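Local coordinates for protein Myo-inositol 2-dehydrogenase (Lactobacillus plantarum WCFS1, PDB 3CEA) that probably oxidises myo-inositol at its 2-hydroxyl with NAD as hydride acceptor, at residues A[102-107]-A[317-322]; A[36-41]-A[68-73]; A[273-276]-A[281-284]; A[215-218]-A[223-226]. All coordinates share one frame; numbering follows the deposited sequence.

From the N terminus, interaction 2 closes first: it joins the second strand of the Rossmann sheet, 34-40, to the loop that leads into strand 74-77. Interaction 1 opens later, in the loop after strand 97-100, and closes some 210 residues on, where helix 319-338 begins. Inside that long loop lie interaction 4, at the entry to strand 225-232 of the large mixed sheet of the C-terminal domain, and then interaction 3, a hairpin in the subunit interfaces; these two follow one another without crossing. Interactions 1 and 2 both touch NAD, at the nicotinamide and adenine halves respectively. Interactions 1 and 3 have centres about 39 Å apart, on opposite sides of the chain's centre.

Interaction 1: residues A[102-107]-A[317-322]; sequences KPLGLD and VTVDDG. With NAD (nicotinamide-adenine-dinucleotide), chain E.
Leu104 lays its CD1 methyl over the first turn of helix 319-338, 3.6 Å from Val319 O and equally close to Gly322 C. The leucine belongs to the loop after strand 97-100 of the NAD-binding Rossmann fold, so a late helix of the chain is packed against the cofactor domain. With CG anti to the carbonyl carbon (chi1 -64°), the side chain reaches the helix backbone, where Gly322 presents no side chain; Val319 adds its CG1 at 4.0 Å from Leu104 CD1. Val111 and Met114 of helix 108-119 also touch the leucine. Thr318 and Asp321 form a capping box at the helix start: Thr318 N donates to Asp321 OD2 at 3.0 Å, on the anti side of the carboxylate, while the return bond from Asp321 N to Thr318 OG1 is weak. Asp321 OD1 is held in turn by a salt bridge to Arg195. On its other side the loop serves NAD. Lys102, bent at chi2 and chi3, brings CE to 3.5 Å from NAD C2N, and the NAD O2D hydroxyl donates to Lys102 O at 2.7 Å. One water bridges the two backbones, accepting from Leu104 N and donating to Gly322 O at 2.8 Å.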
loop_
_atom_site.group_PDB
_atom_site.type_symbol
_atom_site.label_atom_id
_atom_site.label_comp_id
_atom_site.label_asym_id
_atom_site.label_seq_id
_atom_site.Cartn_x
_atom_site.Cartn_y
_atom_site.Cartn_z
ATOM N N LYS A 102 7.718 -13.972 -29.340
ATOM C CA LYS A 102 7.008 -12.829 -29.898
ATOM C C LYS A 102 8.015 -11.747 -30.308
ATOM O O LYS A 102 9.102 -11.673 -29.734
ATOM C CB LYS A 102 5.993 -12.289 -28.876
ATOM C CG LYS A 102 6.603 -11.608 -27.649
ATOM C CD LYS A 102 6.709 -10.104 -27.863
ATOM C CE LYS A 102 7.951 -9.523 -27.209
ATOM N NZ LYS A 102 7.983 -8.037 -27.299
ATOM N N PRO A 103 7.682 -10.928 -31.324
ATOM C CA PRO A 103 6.537 -11.040 -32.231
ATOM C C PRO A 103 6.833 -12.036 -33.349
ATOM O O PRO A 103 7.951 -12.548 -33.432
ATOM C CB PRO A 103 6.392 -9.623 -32.808
ATOM C CG PRO A 103 7.531 -8.807 -32.243
ATOM C CD PRO A 103 8.506 -9.747 -31.628
ATOM N N LEU A 104 5.840 -12.308 -34.194
ATOM C CA LEU A 104 6.011 -13.237 -35.317
ATOM C C LEU A 104 7.105 -12.783 -36.286
ATOM O O LEU A 104 7.876 -13.602 -36.790
ATOM C CB LEU A 104 4.686 -13.453 -36.062
ATOM C CG LEU A 104 3.536 -14.118 -35.295
ATOM C CD1 LEU A 104 2.268 -14.122 -36.131
ATOM C CD2 LEU A 104 3.888 -15.536 -34.854
ATOM N N GLY A 105 7.164 -11.477 -36.532
ATOM C CA GLY A 105 8.152 -10.886 -37.428
ATOM C C GLY A 105 7.961 -9.385 -37.521
ATOM O O GLY A 105 7.364 -8.780 -36.631
ATOM N N LEU A 106 8.468 -8.787 -38.598
ATOM C CA LEU A 106 8.344 -7.343 -38.818
ATOM C C LEU A 106 7.719 -7.012 -40.167
ATOM O O LEU A 106 6.785 -6.213 -40.241
ATOM C CB LEU A 106 9.701 -6.645 -38.674
ATOM C CG LEU A 106 10.392 -6.720 -37.310
ATOM C CD1 LEU A 106 11.716 -5.998 -37.361
ATOM C CD2 LEU A 106 9.508 -6.151 -36.206
ATOM N N ASP A 107 8.245 -7.627 -41.225
ATOM C CA ASP A 107 7.716 -7.472 -42.578
ATOM C C ASP A 107 6.437 -8.288 -42.739
ATOM O O ASP A 107 6.414 -9.480 -42.431
ATOM C CB ASP A 107 8.768 -7.909 -43.608
ATOM C CG ASP A 107 8.278 -7.792 -45.050
ATOM O OD1 ASP A 107 7.566 -6.817 -45.381
ATOM O OD2 ASP A 107 8.622 -8.682 -45.860
ATOM N N VAL A 317 -3.709 -19.509 -28.044
ATOM C CA VAL A 317 -3.227 -18.359 -28.803
ATOM C C VAL A 317 -2.755 -18.810 -30.183
ATOM O O VAL A 317 -1.722 -19.478 -30.318
ATOM C CB VAL A 317 -2.106 -17.602 -28.050
ATOM C CG1 VAL A 317 -1.594 -16.421 -28.875
ATOM C CG2 VAL A 317 -2.606 -17.129 -26.696
ATOM N N THR A 318 -3.537 -18.444 -31.198
ATOM C CA THR A 318 -3.291 -18.847 -32.581
ATOM C C THR A 318 -2.286 -17.922 -33.272
ATOM O O THR A 318 -1.831 -16.934 -32.690
ATOM C CB THR A 318 -4.605 -18.871 -33.403
ATOM O OG1 THR A 318 -5.115 -17.539 -33.543
ATOM C CG2 THR A 318 -5.663 -19.752 -32.736
ATOM N N VAL A 319 -1.945 -18.260 -34.516
ATOM C CA VAL A 319 -1.093 -17.426 -35.364
ATOM C C VAL A 319 -1.813 -16.110 -35.660
ATOM O O VAL A 319 -1.195 -15.039 -35.665
ATOM C CB VAL A 319 -0.737 -18.146 -36.692
ATOM C CG1 VAL A 319 0.301 -17.353 -37.489
ATOM C CG2 VAL A 319 -0.227 -19.555 -36.418
ATOM N N ASP A 320 -3.124 -16.211 -35.886
ATOM C CA ASP A 320 -3.995 -15.064 -36.148
ATOM C C ASP A 320 -3.946 -14.016 -35.031
ATOM O O ASP A 320 -3.995 -12.813 -35.301
ATOM C CB ASP A 320 -5.435 -15.543 -36.367
ATOM C CG ASP A 320 -6.374 -14.421 -36.773
ATOM O OD1 ASP A 320 -6.157 -13.806 -37.843
ATOM O OD2 ASP A 320 -7.339 -14.160 -36.021
ATOM N N ASP A 321 -3.850 -14.480 -33.785
ATOM C CA ASP A 321 -3.696 -13.601 -32.626
ATOM C C ASP A 321 -2.386 -12.816 -32.678
ATOM O O ASP A 321 -2.338 -11.647 -32.284
ATOM C CB ASP A 321 -3.774 -14.406 -31.325
ATOM C CG ASP A 321 -5.182 -14.879 -31.009
ATOM O OD1 ASP A 321 -6.128 -14.074 -31.129
ATOM O OD2 ASP A 321 -5.343 -16.056 -30.626
ATOM N N GLY A 322 -1.331 -13.466 -33.165
ATOM C CA GLY A 322 -0.017 -12.843 -33.295
ATOM C C GLY A 322 0.047 -11.828 -34.421
ATOM O O GLY A 322 0.694 -10.786 -34.285
HETATM P PA NAD E . 19.278 -10.823 -27.454
HETATM O O1A NAD E . 19.596 -10.583 -26.029
HETATM O O2A NAD E . 19.945 -9.843 -28.340
HETATM O O5B NAD E . 19.677 -12.336 -27.835
HETATM C C5B NAD E . 19.683 -12.768 -29.181
HETATM C C4B NAD E . 20.422 -14.100 -29.292
HETATM O O4B NAD E . 20.189 -14.696 -30.556
HETATM C C3B NAD E . 21.926 -13.935 -29.149
HETATM O O3B NAD E . 22.379 -14.918 -28.251
HETATM C C2B NAD E . 22.482 -14.187 -30.537
HETATM O O2B NAD E . 23.723 -14.855 -30.509
HETATM C C1B NAD E . 21.407 -15.043 -31.188
HETATM N N9A NAD E . 21.327 -14.804 -32.642
HETATM C C8A NAD E . 21.187 -13.594 -33.276
HETATM N N7A NAD E . 21.147 -13.803 -34.612
HETATM C C5A NAD E . 21.264 -15.131 -34.839
HETATM C C6A NAD E . 21.287 -15.878 -36.012
HETATM N N6A NAD E . 20.934 -15.307 -37.159
HETATM N N1A NAD E . 21.421 -17.254 -35.937
HETATM C C2A NAD E . 21.532 -17.880 -34.705
HETATM N N3A NAD E . 21.509 -17.129 -33.543
HETATM C C4A NAD E . 21.378 -15.776 -33.609
HETATM O O3 NAD E . 17.685 -10.770 -27.690
HETATM P PN NAD E . 16.639 -11.226 -26.551
HETATM O O1N NAD E . 17.143 -12.451 -25.885
HETATM O O2N NAD E . 16.303 -10.024 -25.763
HETATM O O5D NAD E . 15.307 -11.602 -27.368
HETATM C C5D NAD E . 15.300 -12.440 -28.500
HETATM C C4D NAD E . 13.857 -12.559 -28.982
HETATM O O4D NAD E . 12.988 -12.737 -27.877
HETATM C C3D NAD E . 13.403 -11.314 -29.729
HETATM O O3D NAD E . 12.808 -11.701 -30.946
HETATM C C2D NAD E . 12.383 -10.665 -28.812
HETATM O O2D NAD E . 11.302 -10.119 -29.527
HETATM C C1D NAD E . 11.927 -11.799 -27.903
HETATM N N1N NAD E . 11.606 -11.317 -26.545
HETATM C C2N NAD E . 10.396 -11.654 -25.992
HETATM C C3N NAD E . 10.056 -11.214 -24.709
HETATM C C7N NAD E . 8.816 -11.716 -24.025
HETATM O O7N NAD E . 8.280 -10.952 -22.969
HETATM N N7N NAD E . 8.248 -12.859 -24.421
HETATM C C4N NAD E . 10.956 -10.427 -23.994
HETATM C C5N NAD E . 12.182 -10.088 -24.562
HETATM C C6N NAD E . 12.496 -10.542 -25.843
HETATM O O HOH W 1 3.206 -11.147 -33.121
#

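Interaction 2: residues A[36-41]-A[68-73]; sequences LVAACA and DTENID. With NAD (nicotinamide-adenine-dinucleotide), chain E.
Glu70 folds its side chain across the Val37-Ala38 step of the strand, crossing the valine obliquely and presenting its aliphatic part to the alanine. Ala38 CB sits 3.7 Å from both CG and CD of Glu70, while Val37 touches with its CG1 branch, 3.4 Å from Glu70 OE1. Two torsions set this up: CG lies anti to the carbonyl carbon (chi1 -63°), and the chain then bends at chi2 (-71°), which brings OE1 back to Val37 CG1. These touches are van der Waals contacts; the polar anchor is Glu70 OE2, which is hydrogen-bonded to Tyr60 OH and weakly to Thr58 OG1, both on edge strand 58-60. A carboxylate thus rests on apolar side chains with its other oxygen tied down. Farther along the same strand, Cys40 SG reaches 3.8 Å from NAD C2A and Ala41 CB 3.6 Å from NAD O2B, so its C-terminal end lines the adenosine part of the pocket, as expected of a Rossmann fold. Strand 34-40 runs between 58-60 and 9-14 in the parallel sheet; Met66 of helix 63-67 packs on Ala38, and Ile72 touches Ala12 of strand 9-14.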
loop_
_atom_site.group_PDB
_atom_site.type_symbol
_atom_site.label_atom_id
_atom_site.label_comp_id
_atom_site.label_asym_id
_atom_site.label_seq_id
_atom_site.Cartn_x
_atom_site.Cartn_y
_atom_site.Cartn_z
ATOM N N LEU A 36 17.076 -30.780 -23.622
ATOM C CA LEU A 36 17.756 -29.824 -24.495
ATOM C C LEU A 36 19.082 -30.410 -24.979
ATOM O O LEU A 36 20.016 -30.591 -24.193
ATOM C CB LEU A 36 17.972 -28.491 -23.771
ATOM C CG LEU A 36 18.479 -27.289 -24.577
ATOM C CD1 LEU A 36 17.497 -26.882 -25.671
ATOM C CD2 LEU A 36 18.752 -26.120 -23.648
ATOM N N VAL A 37 19.153 -30.698 -26.277
ATOM C CA VAL A 37 20.285 -31.425 -26.855
ATOM C C VAL A 37 21.302 -30.508 -27.535
ATOM O O VAL A 37 22.511 -30.741 -27.449
ATOM C CB VAL A 37 19.807 -32.519 -27.847
ATOM C CG1 VAL A 37 20.994 -33.277 -28.435
ATOM C CG2 VAL A 37 18.854 -33.486 -27.155
ATOM N N ALA A 38 20.809 -29.474 -28.210
ATOM C CA ALA A 38 21.671 -28.557 -28.950
ATOM C C ALA A 38 21.260 -27.101 -28.765
ATOM O O ALA A 38 20.107 -26.809 -28.444
ATOM C CB ALA A 38 21.690 -28.924 -30.425
ATOM N N ALA A 39 22.215 -26.197 -28.963
ATOM C CA ALA A 39 21.959 -24.763 -28.884
ATOM C C ALA A 39 22.665 -24.019 -30.011
ATOM O O ALA A 39 23.767 -24.392 -30.423
ATOM C CB ALA A 39 22.392 -24.216 -27.531
ATOM N N CYS A 40 22.019 -22.967 -30.506
ATOM C CA CYS A 40 22.582 -22.150 -31.575
ATOM C C CYS A 40 22.602 -20.670 -31.202
ATOM O O CYS A 40 21.576 -20.097 -30.836
ATOM C CB CYS A 40 21.812 -22.366 -32.879
ATOM S SG CYS A 40 22.515 -21.510 -34.304
ATOM N N ALA A 41 23.787 -20.070 -31.294
ATOM C CA ALA A 41 23.981 -18.637 -31.065
ATOM C C ALA A 41 25.163 -18.129 -31.890
ATOM O O ALA A 41 25.990 -18.918 -32.347
ATOM C CB ALA A 41 24.199 -18.352 -29.583
ATOM N N ASP A 68 19.499 -29.623 -39.574
ATOM C CA ASP A 68 19.796 -30.689 -40.531
ATOM C C ASP A 68 20.724 -31.780 -39.982
ATOM O O ASP A 68 21.014 -32.758 -40.679
ATOM C CB ASP A 68 20.383 -30.102 -41.820
ATOM C CG ASP A 68 19.416 -29.171 -42.540
ATOM O OD1 ASP A 68 18.182 -29.344 -42.405
ATOM O OD2 ASP A 68 19.899 -28.262 -43.249
ATOM N N THR A 69 21.181 -31.617 -38.742
ATOM C CA THR A 69 22.126 -32.563 -38.140
ATOM C C THR A 69 21.581 -33.219 -36.873
ATOM O O THR A 69 21.829 -34.399 -36.626
ATOM C CB THR A 69 23.489 -31.896 -37.822
ATOM O OG1 THR A 69 23.905 -31.089 -38.931
ATOM C CG2 THR A 69 24.562 -32.944 -37.542
ATOM N N GLU A 70 20.844 -32.454 -36.072
ATOM C CA GLU A 70 20.368 -32.938 -34.780
ATOM C C GLU A 70 19.069 -33.731 -34.888
ATOM O O GLU A 70 18.196 -33.419 -35.704
ATOM C CB GLU A 70 20.195 -31.779 -33.794
ATOM C CG GLU A 70 21.483 -31.034 -33.451
ATOM C CD GLU A 70 22.438 -31.838 -32.581
ATOM O OE1 GLU A 70 21.987 -32.472 -31.602
ATOM O OE2 GLU A 70 23.650 -31.825 -32.875
ATOM N N ASN A 71 18.959 -34.763 -34.057
ATOM C CA ASN A 71 17.723 -35.520 -33.912
ATOM C C ASN A 71 16.839 -34.853 -32.862
ATOM O O ASN A 71 17.017 -35.069 -31.660
ATOM C CB ASN A 71 18.026 -36.975 -33.532
ATOM C CG ASN A 71 16.794 -37.869 -33.584
ATOM O OD1 ASN A 71 15.763 -37.507 -34.155
ATOM N ND2 ASN A 71 16.904 -39.054 -32.992
ATOM N N ILE A 72 15.898 -34.030 -33.324
ATOM C CA ILE A 72 15.034 -33.249 -32.434
ATOM C C ILE A 72 13.564 -33.253 -32.851
ATOM O O ILE A 72 13.242 -33.299 -34.042
ATOM C CB ILE A 72 15.523 -31.779 -32.283
ATOM C CG1 ILE A 72 15.986 -31.216 -33.635
ATOM C CG2 ILE A 72 16.622 -31.689 -31.220
ATOM C CD1 ILE A 72 16.233 -29.720 -33.645
ATOM N N ASP A 73 12.686 -33.201 -31.852
ATOM C CA ASP A 73 11.238 -33.154 -32.061
ATOM C C ASP A 73 10.731 -31.715 -32.088
ATOM O O ASP A 73 9.740 -31.411 -32.754
ATOM C CB ASP A 73 10.512 -33.918 -30.947
ATOM C CG ASP A 73 10.971 -35.362 -30.821
ATOM O OD1 ASP A 73 10.812 -36.133 -31.794
ATOM O OD2 ASP A 73 11.483 -35.728 -29.739
HETATM P PA NAD E . 19.278 -10.823 -27.454
HETATM O O1A NAD E . 19.596 -10.583 -26.029
HETATM O O2A NAD E . 19.945 -9.843 -28.340
HETATM O O5B NAD E . 19.677 -12.336 -27.835
HETATM C C5B NAD E . 19.683 -12.768 -29.181
HETATM C C4B NAD E . 20.422 -14.100 -29.292
HETATM O O4B NAD E . 20.189 -14.696 -30.556
HETATM C C3B NAD E . 21.926 -13.935 -29.149
HETATM O O3B NAD E . 22.379 -14.918 -28.251
HETATM C C2B NAD E . 22.482 -14.187 -30.537
HETATM O O2B NAD E . 23.723 -14.855 -30.509
HETATM C C1B NAD E . 21.407 -15.043 -31.188
HETATM N N9A NAD E . 21.327 -14.804 -32.642
HETATM C C8A NAD E . 21.187 -13.594 -33.276
HETATM N N7A NAD E . 21.147 -13.803 -34.612
HETATM C C5A NAD E . 21.264 -15.131 -34.839
HETATM C C6A NAD E . 21.287 -15.878 -36.012
HETATM N N6A NAD E . 20.934 -15.307 -37.159
HETATM N N1A NAD E . 21.421 -17.254 -35.937
HETATM C C2A NAD E . 21.532 -17.880 -34.705
HETATM N N3A NAD E . 21.509 -17.129 -33.543
HETATM C C4A NAD E . 21.378 -15.776 -33.609
HETATM O O3 NAD E . 17.685 -10.770 -27.690
HETATM P PN NAD E . 16.639 -11.226 -26.551
HETATM O O1N NAD E . 17.143 -12.451 -25.885
HETATM O O2N NAD E . 16.303 -10.024 -25.763
HETATM O O5D NAD E . 15.307 -11.602 -27.368
HETATM C C5D NAD E . 15.300 -12.440 -28.500
HETATM C C4D NAD E . 13.857 -12.559 -28.982
HETATM O O4D NAD E . 12.988 -12.737 -27.877
HETATM C C3D NAD E . 13.403 -11.314 -29.729
HETATM O O3D NAD E . 12.808 -11.701 -30.946
HETATM C C2D NAD E . 12.383 -10.665 -28.812
HETATM O O2D NAD E . 11.302 -10.119 -29.527
HETATM C C1D NAD E . 11.927 -11.799 -27.903
HETATM N N1N NAD E . 11.606 -11.317 -26.545
HETATM C C2N NAD E . 10.396 -11.654 -25.992
HETATM C C3N NAD E . 10.056 -11.214 -24.709
HETATM C C7N NAD E . 8.816 -11.716 -24.025
HETATM O O7N NAD E . 8.280 -10.952 -22.969
HETATM N N7N NAD E . 8.248 -12.859 -24.421
HETATM C C4N NAD E . 10.956 -10.427 -23.994
HETATM C C5N NAD E . 12.182 -10.088 -24.562
HETATM C C6N NAD E . 12.496 -10.542 -25.843
#

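Interaction 3: residues A[273-276]-A[281-284]; sequences RVTV and GVVR
A beta hairpin carries this contact: strand 274-278 turns back into 283-284, and Val276 and Val283 form an antiparallel hydrogen-bonded pair. Val276 N donates to Val283 O at 2.8 Å, nearly straight at 173°, and Val283 N returns to Val276 O at 2.6 Å; both donors lie in the carbonyl plane of their acceptors. The CA of Val282 adds a CH...O contact to Val276 O. The two paired valines project from the same face of the hairpin. Thr275 meets its neighbours with both branches: CG2, anti to its backbone N, abuts Val282 CG1 at 3.4 Å, whereas OG1 lies 3.5 Å from Arg284 CD. Bent at chi2 and chi3, Arg284 curls back over the first strand, with NE 3.3 Å from Val274 O at too poor an angle to bond. Its NH2 finds a true acceptor in Asn272 O. Both hairpin edges continue into other chains: residues 274-276 form an antiparallel ladder with the second subunit, 282-284 with the third, and Arg273 NH1 bonds to Asp270 O of the second subunit. Strand pairing within the chain and with two other subunits meets much of the backbone polarity, while Arg284 adds one side-chain bond to the Asn272 carbonyl.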
loop_
_atom_site.group_PDB
_atom_site.type_symbol
_atom_site.label_atom_id
_atom_site.label_comp_id
_atom_site.label_asym_id
_atom_site.label_seq_id
_atom_site.Cartn_x
_atom_site.Cartn_y
_atom_site.Cartn_z
ATOM N N ARG A 273 7.857 -9.595 -0.368
ATOM C CA ARG A 273 6.879 -9.264 0.664
ATOM C C ARG A 273 7.512 -8.494 1.827
ATOM O O ARG A 273 7.044 -8.568 2.968
ATOM C CB ARG A 273 6.201 -10.540 1.170
ATOM C CG ARG A 273 5.523 -11.361 0.085
ATOM C CD ARG A 273 4.918 -12.623 0.670
ATOM N NE ARG A 273 4.222 -13.430 -0.329
ATOM C CZ ARG A 273 2.943 -13.278 -0.664
ATOM N NH1 ARG A 273 2.203 -12.336 -0.090
ATOM N NH2 ARG A 273 2.401 -14.066 -1.584
ATOM N N VAL A 274 8.576 -7.752 1.529
ATOM C CA VAL A 274 9.301 -6.992 2.544
ATOM C C VAL A 274 9.036 -5.499 2.400
ATOM O O VAL A 274 9.203 -4.929 1.320
ATOM C CB VAL A 274 10.830 -7.247 2.489
ATOM C CG1 VAL A 274 11.531 -6.592 3.677
ATOM C CG2 VAL A 274 11.127 -8.735 2.463
ATOM N N THR A 275 8.619 -4.883 3.502
ATOM C CA THR A 275 8.455 -3.441 3.584
ATOM C C THR A 275 9.639 -2.862 4.353
ATOM O O THR A 275 9.968 -3.323 5.447
ATOM C CB THR A 275 7.123 -3.069 4.261
ATOM O OG1 THR A 275 6.041 -3.675 3.543
ATOM C CG2 THR A 275 6.923 -1.577 4.263
ATOM N N VAL A 276 10.284 -1.862 3.760
ATOM C CA VAL A 276 11.493 -1.267 4.328
ATOM C C VAL A 276 11.202 0.127 4.884
ATOM O O VAL A 276 10.509 0.931 4.252
ATOM C CB VAL A 276 12.644 -1.214 3.282
ATOM C CG1 VAL A 276 13.907 -0.611 3.882
ATOM C CG2 VAL A 276 12.938 -2.610 2.732
ATOM N N GLY A 281 11.246 7.050 4.131
ATOM C CA GLY A 281 9.870 6.762 4.508
ATOM C C GLY A 281 9.633 5.266 4.473
ATOM O O GLY A 281 10.506 4.484 4.860
ATOM N N VAL A 282 8.451 4.872 4.008
ATOM C CA VAL A 282 8.091 3.464 3.872
ATOM C C VAL A 282 8.313 3.011 2.423
ATOM O O VAL A 282 7.698 3.541 1.495
ATOM C CB VAL A 282 6.633 3.211 4.314
ATOM C CG1 VAL A 282 6.277 1.744 4.181
ATOM C CG2 VAL A 282 6.425 3.671 5.753
ATOM N N VAL A 283 9.198 2.034 2.239
ATOM C CA VAL A 283 9.666 1.667 0.902
ATOM C C VAL A 283 9.337 0.222 0.509
ATOM O O VAL A 283 9.441 -0.696 1.326
ATOM C CB VAL A 283 11.201 1.905 0.749
ATOM C CG1 VAL A 283 11.639 1.687 -0.690
ATOM C CG2 VAL A 283 11.594 3.311 1.215
ATOM N N ARG A 284 8.940 0.038 -0.749
ATOM C CA ARG A 284 8.813 -1.291 -1.344
ATOM C C ARG A 284 9.777 -1.442 -2.512
ATOM O O ARG A 284 9.567 -0.833 -3.569
ATOM C CB ARG A 284 7.379 -1.562 -1.808
ATOM C CG ARG A 284 6.381 -1.752 -0.679
ATOM C CD ARG A 284 6.711 -2.973 0.178
ATOM N NE ARG A 284 6.564 -4.237 -0.547
ATOM C CZ ARG A 284 5.428 -4.928 -0.633
ATOM N NH1 ARG A 284 4.321 -4.482 -0.053
ATOM N NH2 ARG A 284 5.395 -6.069 -1.304
#

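Interaction 4: residues A[215-218]-A[223-226]; sequences PQLA and FETG
Leu217 pushes its CD1 methyl against the backbone and first side-chain carbon of Glu224, at 3.7 Å from Glu224 CA and 3.8 Å from Glu224 CB. With chi1 at -76°, CG stands beside the backbone N and anti to the carbonyl carbon; an extended chi2 of 171° then carries CD1 outward to the glutamate. Glu224 answers with a different shape. Its CG is anti to the backbone N, chi1 -168°, after which a bend at chi2 leads the carboxylate away from the leucine, and the two side chains pass each other at a slant. Of the glutamate side chain it is CB, and CG at 4.1 Å, that meets Leu217 CD1. The acid end has a partner of its own: OE2 accepts from Arg244 N. In the GFO/IDH/MocA C-terminal domain, Glu224 and Thr225 both lie opposite Ser210 of strand 202-210, a classic beta bulge at the entry to strand 225-232. The 3-10 segment 215-218 sits in the connection between these two strands, and Asn211 OD1 of that connection accepts from Glu224 N. Met167 and Phe170 of helix 167-176 also pack on Leu217. Phe223 turns its CB away from the 3-10 segment, and its ring packs on Gln333 and Asn337 of helix 319-338, while Ile154 of the fourth subunit touches Glu224 and Thr225.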
loop_
_atom_site.group_PDB
_atom_site.type_symbol
_atom_site.label_atom_id
_atom_site.label_comp_id
_atom_site.label_asym_id
_atom_site.label_seq_id
_atom_site.Cartn_x
_atom_site.Cartn_y
_atom_site.Cartn_z
ATOM N N PRO A 215 17.661 11.021 -25.789
ATOM C CA PRO A 215 17.710 11.523 -27.167
ATOM C C PRO A 215 18.670 10.744 -28.071
ATOM O O PRO A 215 18.568 10.832 -29.299
ATOM C CB PRO A 215 18.194 12.971 -27.004
ATOM C CG PRO A 215 18.121 13.267 -25.528
ATOM C CD PRO A 215 18.309 11.954 -24.853
ATOM N N GLN A 216 19.586 9.989 -27.463
ATOM C CA GLN A 216 20.580 9.210 -28.205
ATOM C C GLN A 216 19.965 8.004 -28.920
ATOM O O GLN A 216 20.599 7.405 -29.788
ATOM C CB GLN A 216 21.733 8.768 -27.290
ATOM C CG GLN A 216 21.397 7.631 -26.310
ATOM C CD GLN A 216 20.812 8.111 -24.984
ATOM O OE1 GLN A 216 20.333 9.242 -24.863
ATOM N NE2 GLN A 216 20.851 7.242 -23.980
ATOM N N LEU A 217 18.734 7.653 -28.549
ATOM C CA LEU A 217 18.033 6.530 -29.171
ATOM C C LEU A 217 17.608 6.838 -30.603
ATOM O O LEU A 217 17.398 5.925 -31.403
ATOM C CB LEU A 217 16.830 6.099 -28.328
ATOM C CG LEU A 217 17.129 5.300 -27.054
ATOM C CD1 LEU A 217 15.865 5.142 -26.212
ATOM C CD2 LEU A 217 17.739 3.933 -27.367
ATOM N N ALA A 218 17.495 8.128 -30.920
ATOM C CA ALA A 218 17.196 8.587 -32.277
ATOM C C ALA A 218 18.291 8.183 -33.263
ATOM O O ALA A 218 18.016 7.941 -34.443
ATOM C CB ALA A 218 16.998 10.095 -32.292
ATOM N N PHE A 223 12.589 5.257 -30.469
ATOM C CA PHE A 223 11.947 6.207 -29.562
ATOM C C PHE A 223 11.857 5.631 -28.155
ATOM O O PHE A 223 11.420 4.491 -27.973
ATOM C CB PHE A 223 10.549 6.584 -30.059
ATOM C CG PHE A 223 10.548 7.333 -31.360
ATOM C CD1 PHE A 223 10.892 8.685 -31.401
ATOM C CD2 PHE A 223 10.200 6.690 -32.546
ATOM C CE1 PHE A 223 10.895 9.386 -32.609
ATOM C CE2 PHE A 223 10.197 7.380 -33.758
ATOM C CZ PHE A 223 10.547 8.732 -33.789
ATOM N N GLU A 224 12.265 6.425 -27.168
ATOM C CA GLU A 224 12.261 5.993 -25.769
ATOM C C GLU A 224 10.859 5.640 -25.267
ATOM O O GLU A 224 10.665 4.593 -24.645
ATOM C CB GLU A 224 12.908 7.057 -24.873
ATOM C CG GLU A 224 13.222 6.583 -23.453
ATOM C CD GLU A 224 12.021 6.658 -22.527
ATOM O OE1 GLU A 224 11.336 7.698 -22.533
ATOM O OE2 GLU A 224 11.755 5.681 -21.797
ATOM N N THR A 225 9.893 6.515 -25.534
ATOM C CA THR A 225 8.526 6.326 -25.058
ATOM C C THR A 225 7.534 6.314 -26.214
ATOM O O THR A 225 7.684 7.055 -27.183
ATOM C CB THR A 225 8.132 7.407 -24.009
ATOM O OG1 THR A 225 8.970 7.278 -22.856
ATOM C CG2 THR A 225 6.676 7.260 -23.561
ATOM N N GLY A 226 6.532 5.451 -26.104
ATOM C CA GLY A 226 5.431 5.416 -27.050
ATOM C C GLY A 226 4.116 5.361 -26.305
ATOM O O GLY A 226 3.873 4.429 -25.537
#